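Local coordinates for poly-beta-1,6-N-acetyl-D-glucosamine export protein (Escherichia coli, PDB 4Y25) that exports the biofilm polysaccharide poly-beta-1,6-N-acetyl-D-glucosamine across the outer membrane, through the C-terminal beta-barrel domain that this chain represents, at residues N228-I233 and Q258-N263. Sequence-based numbering, arbitrary orientation.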
ATOM      1  N   ASN A 228      -4.223 -14.778 -21.430  1.00109.46           N
ATOM      2  CA  ASN A 228      -3.119 -14.861 -20.469  1.00108.18           C
ATOM      3  C   ASN A 228      -1.844 -14.223 -21.020  1.00102.60           C
ATOM      4  O   ASN A 228      -1.535 -14.365 -22.202  1.00100.84           O
ATOM      5  CB  ASN A 228      -2.863 -16.315 -20.053  1.00108.02           C
ATOM      6  CG  ASN A 228      -3.101 -17.296 -21.171  1.00110.52           C
ATOM      7  OD1 ASN A 228      -2.940 -16.966 -22.342  1.00131.37           O
ATOM      8  ND2 ASN A 228      -3.494 -18.513 -20.816  1.00106.65           N
ATOM      9  N   SER A 229      -1.110 -13.518 -20.160  1.00 93.83           N
ATOM     10  CA  SER A 229      -0.019 -12.661 -20.623  1.00 94.55           C
ATOM     11  C   SER A 229       1.161 -12.554 -19.658  1.00 87.34           C
ATOM     12  O   SER A 229       1.149 -13.119 -18.562  1.00 73.46           O
ATOM     13  CB  SER A 229      -0.558 -11.258 -20.906  1.00 99.45           C
ATOM     14  OG  SER A 229      -1.220 -10.736 -19.767  1.00 96.61           O
ATOM     15  N   TRP A 230       2.173 -11.804 -20.087  1.00 88.23           N
ATOM     16  CA  TRP A 230       3.403 -11.611 -19.326  1.00 81.20           C
ATOM     17  C   TRP A 230       4.008 -10.247 -19.638  1.00 69.72           C
ATOM     18  O   TRP A 230       4.389  -9.982 -20.777  1.00 87.54           O
ATOM     19  CB  TRP A 230       4.410 -12.716 -19.652  1.00 90.29           C
ATOM     20  CG  TRP A 230       5.701 -12.610 -18.899  1.00 89.26           C
ATOM     21  CD1 TRP A 230       5.905 -11.995 -17.697  1.00 93.18           C
ATOM     22  CD2 TRP A 230       6.972 -13.131 -19.304  1.00 83.09           C
ATOM     23  NE1 TRP A 230       7.224 -12.104 -17.327  1.00 80.37           N
ATOM     24  CE2 TRP A 230       7.900 -12.799 -18.296  1.00 89.71           C
ATOM     25  CE3 TRP A 230       7.415 -13.848 -20.418  1.00 90.55           C
ATOM     26  CZ2 TRP A 230       9.244 -13.158 -18.371  1.00102.51           C
ATOM     27  CZ3 TRP A 230       8.749 -14.206 -20.491  1.00 84.48           C
ATOM     28  CH2 TRP A 230       9.648 -13.860 -19.474  1.00 96.90           C
ATOM     29  N   GLU A 231       4.102  -9.381 -18.634  1.00 76.85           N
ATOM     30  CA  GLU A 231       4.631  -8.038 -18.856  1.00 92.15           C
ATOM     31  C   GLU A 231       5.741  -7.668 -17.874  1.00 84.66           C
ATOM     32  O   GLU A 231       5.838  -8.233 -16.787  1.00 80.66           O
ATOM     33  CB  GLU A 231       3.508  -7.001 -18.767  1.00 86.50           C
ATOM     34  CG  GLU A 231       2.902  -6.858 -17.382  1.00 97.74           C
ATOM     35  CD  GLU A 231       2.052  -5.606 -17.237  1.00113.26           C
ATOM     36  OE1 GLU A 231       2.061  -4.767 -18.162  1.00113.91           O
ATOM     37  OE2 GLU A 231       1.376  -5.461 -16.196  1.00114.02           O
ATOM     38  N   GLN A 232       6.581  -6.715 -18.267  1.00 71.55           N
ATOM     39  CA  GLN A 232       7.584  -6.169 -17.362  1.00 81.77           C
ATOM     40  C   GLN A 232       7.280  -4.709 -17.052  1.00 81.11           C
ATOM     41  O   GLN A 232       6.814  -3.957 -17.910  1.00 63.20           O
ATOM     42  CB  GLN A 232       8.991  -6.298 -17.944  1.00 64.05           C
ATOM     43  CG  GLN A 232       9.215  -5.508 -19.214  1.00 81.79           C
ATOM     44  CD  GLN A 232      10.635  -5.616 -19.714  1.00 97.68           C
ATOM     45  OE1 GLN A 232      11.477  -6.266 -19.091  1.00 94.73           O
ATOM     46  NE2 GLN A 232      10.914  -4.982 -20.848  1.00100.17           N
ATOM     47  N   ILE A 233       7.551  -4.312 -15.816  1.00 79.17           N
ATOM     48  CA  ILE A 233       7.242  -2.968 -15.367  1.00 68.06           C
ATOM     49  C   ILE A 233       8.507  -2.215 -14.983  1.00 66.28           C
ATOM     50  O   ILE A 233       9.244  -2.638 -14.096  1.00 80.47           O
ATOM     51  CB  ILE A 233       6.288  -2.993 -14.162  1.00 63.81           C
ATOM     52  CG1 ILE A 233       5.073  -3.872 -14.469  1.00 70.02           C
ATOM     53  CG2 ILE A 233       5.874  -1.579 -13.790  1.00 54.82           C
ATOM     54  CD1 ILE A 233       4.359  -4.380 -13.236  1.00 91.58           C
ATOM     55  N   GLN A 258       7.808  -7.700 -12.873  1.00 72.95           N
ATOM     56  CA  GLN A 258       7.125  -8.440 -13.927  1.00 70.06           C
ATOM     57  C   GLN A 258       5.792  -8.992 -13.453  1.00 71.31           C
ATOM     58  O   GLN A 258       5.618  -9.286 -12.272  1.00 65.85           O
ATOM     59  CB  GLN A 258       8.000  -9.577 -14.444  1.00 66.45           C
ATOM     60  CG  GLN A 258       9.150  -9.110 -15.308  1.00 81.51           C
ATOM     61  CD  GLN A 258      10.099 -10.230 -15.668  1.00 86.78           C
ATOM     62  OE1 GLN A 258       9.716 -11.402 -15.708  1.00 82.76           O
ATOM     63  NE2 GLN A 258      11.351  -9.878 -15.924  1.00 83.13           N
ATOM     64  N   ARG A 259       4.857  -9.126 -14.389  1.00 94.35           N
ATOM     65  CA  ARG A 259       3.523  -9.637 -14.098  1.00 77.00           C
ATOM     66  C   ARG A 259       3.194 -10.854 -14.953  1.00 81.91           C
ATOM     67  O   ARG A 259       3.534 -10.905 -16.136  1.00 74.94           O
ATOM     68  CB  ARG A 259       2.473  -8.548 -14.325  1.00 86.74           C
ATOM     69  CG  ARG A 259       2.307  -7.579 -13.173  1.00 94.45           C
ATOM     70  CD  ARG A 259       1.362  -8.149 -12.133  1.00 82.06           C
ATOM     71  NE  ARG A 259       1.463  -7.446 -10.860  1.00 89.52           N
ATOM     72  CZ  ARG A 259       0.866  -7.844  -9.742  1.00 91.68           C
ATOM     73  NH1 ARG A 259       0.121  -8.941  -9.739  1.00 90.24           N
ATOM     74  NH2 ARG A 259       1.014  -7.144  -8.627  1.00113.12           N
ATOM     75  N   ILE A 260       2.533 -11.833 -14.342  1.00 92.68           N
ATOM     76  CA  ILE A 260       2.018 -12.993 -15.061  1.00 88.17           C
ATOM     77  C   ILE A 260       0.525 -13.141 -14.794  1.00 88.63           C
ATOM     78  O   ILE A 260       0.088 -13.142 -13.643  1.00 83.91           O
ATOM     79  CB  ILE A 260       2.740 -14.295 -14.654  1.00 87.64           C
ATOM     80  CG1 ILE A 260       4.062 -14.433 -15.409  1.00103.42           C
ATOM     81  CG2 ILE A 260       1.873 -15.510 -14.953  1.00 98.73           C
ATOM     82  CD1 ILE A 260       3.894 -14.840 -16.854  1.00102.59           C
ATOM     83  N   SER A 261      -0.257 -13.241 -15.862  1.00 82.96           N
ATOM     84  CA  SER A 261      -1.680 -13.518 -15.742  1.00 79.06           C
ATOM     85  C   SER A 261      -1.984 -14.799 -16.501  1.00 91.21           C
ATOM     86  O   SER A 261      -1.584 -14.935 -17.654  1.00 86.96           O
ATOM     87  CB  SER A 261      -2.513 -12.354 -16.279  1.00 73.63           C
ATOM     88  OG  SER A 261      -3.894 -12.662 -16.240  1.00114.12           O
ATOM     89  N   TRP A 262      -2.670 -15.742 -15.860  1.00106.07           N
ATOM     90  CA  TRP A 262      -2.918 -17.038 -16.486  1.00 88.94           C
ATOM     91  C   TRP A 262      -4.339 -17.559 -16.280  1.00 99.91           C
ATOM     92  O   TRP A 262      -4.716 -17.938 -15.171  1.00 98.42           O
ATOM     93  CB  TRP A 262      -1.924 -18.074 -15.965  1.00 84.83           C
ATOM     94  CG  TRP A 262      -1.729 -19.204 -16.920  1.00108.59           C
ATOM     95  CD1 TRP A 262      -2.359 -20.415 -16.902  1.00111.25           C
ATOM     96  CD2 TRP A 262      -0.853 -19.222 -18.051  1.00117.42           C
ATOM     97  NE1 TRP A 262      -1.923 -21.189 -17.951  1.00116.65           N
ATOM     98  CE2 TRP A 262      -0.998 -20.479 -18.671  1.00123.86           C
ATOM     99  CE3 TRP A 262       0.044 -18.299 -18.598  1.00121.30           C
ATOM    100  CZ2 TRP A 262      -0.279 -20.835 -19.811  1.00132.76           C
ATOM    101  CZ3 TRP A 262       0.756 -18.654 -19.729  1.00118.28           C
ATOM    102  CH2 TRP A 262       0.592 -19.911 -20.323  1.00125.57           C
ATOM    103  N   ASN A 263      -5.108 -17.577 -17.367  1.00115.26           N
ATOM    104  CA  ASN A 263      -6.469 -18.121 -17.390  1.00127.12           C
ATOM    105  C   ASN A 263      -7.425 -17.485 -16.386  1.00124.90           C
ATOM    106  O   ASN A 263      -8.404 -18.113 -15.982  1.00115.80           O
ATOM    107  CB  ASN A 263      -6.434 -19.633 -17.155  1.00138.07           C
ATOM    108  CG  ASN A 263      -5.748 -20.383 -18.280  1.00146.32           C
ATOM    109  OD1 ASN A 263      -5.705 -19.915 -19.417  1.00153.72           O
ATOM    110  ND2 ASN A 263      -5.211 -21.556 -17.966  1.00143.79           N
TER
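S229 and S261 face each other as a hydrogen-bonded antiparallel pair, S229 N giving to S261 O at 2.9 Å and S261 N to S229 O at 3.0 Å. Two residues further along 228-233, and two back along 258-263, E231 and R259 form the next such pair, E231 N to R259 O at 3.0 Å and R259 N to E231 O at 2.7 Å. Between them lies the non-hydrogen-bonded pair W230 and I260; the W230 backbone bonds instead to L222 and W223 on strand 208-225. I260 CD1 packs 3.5 Å from W230 CG. With its CG anti to the backbone N (chi1 -179°), the indole leans over strand 258-262, and NE1 donates a hydrogen bond to Q258 OE1 at 3.1 Å. That oxygen lies in the ring plane, but NE1 stands above the Q258 amide plane and the N-H...O angle is only 136°. Q258 NE2 bonds to the Y256 hydroxyl, which Q232 OE1 shares. On the other face of the sheet, R259 CB meets E231 CG. At the hairpin's open end N228 ND2 lies over one face of the W262 ring, 3.8 Å above its plane. Four backbone bonds thus close this end of hairpin 228-243/247-262; the Y256 bonds stay within it, while salt bridges tie R259 to D267 on the next barrel strand and D292 on the one after.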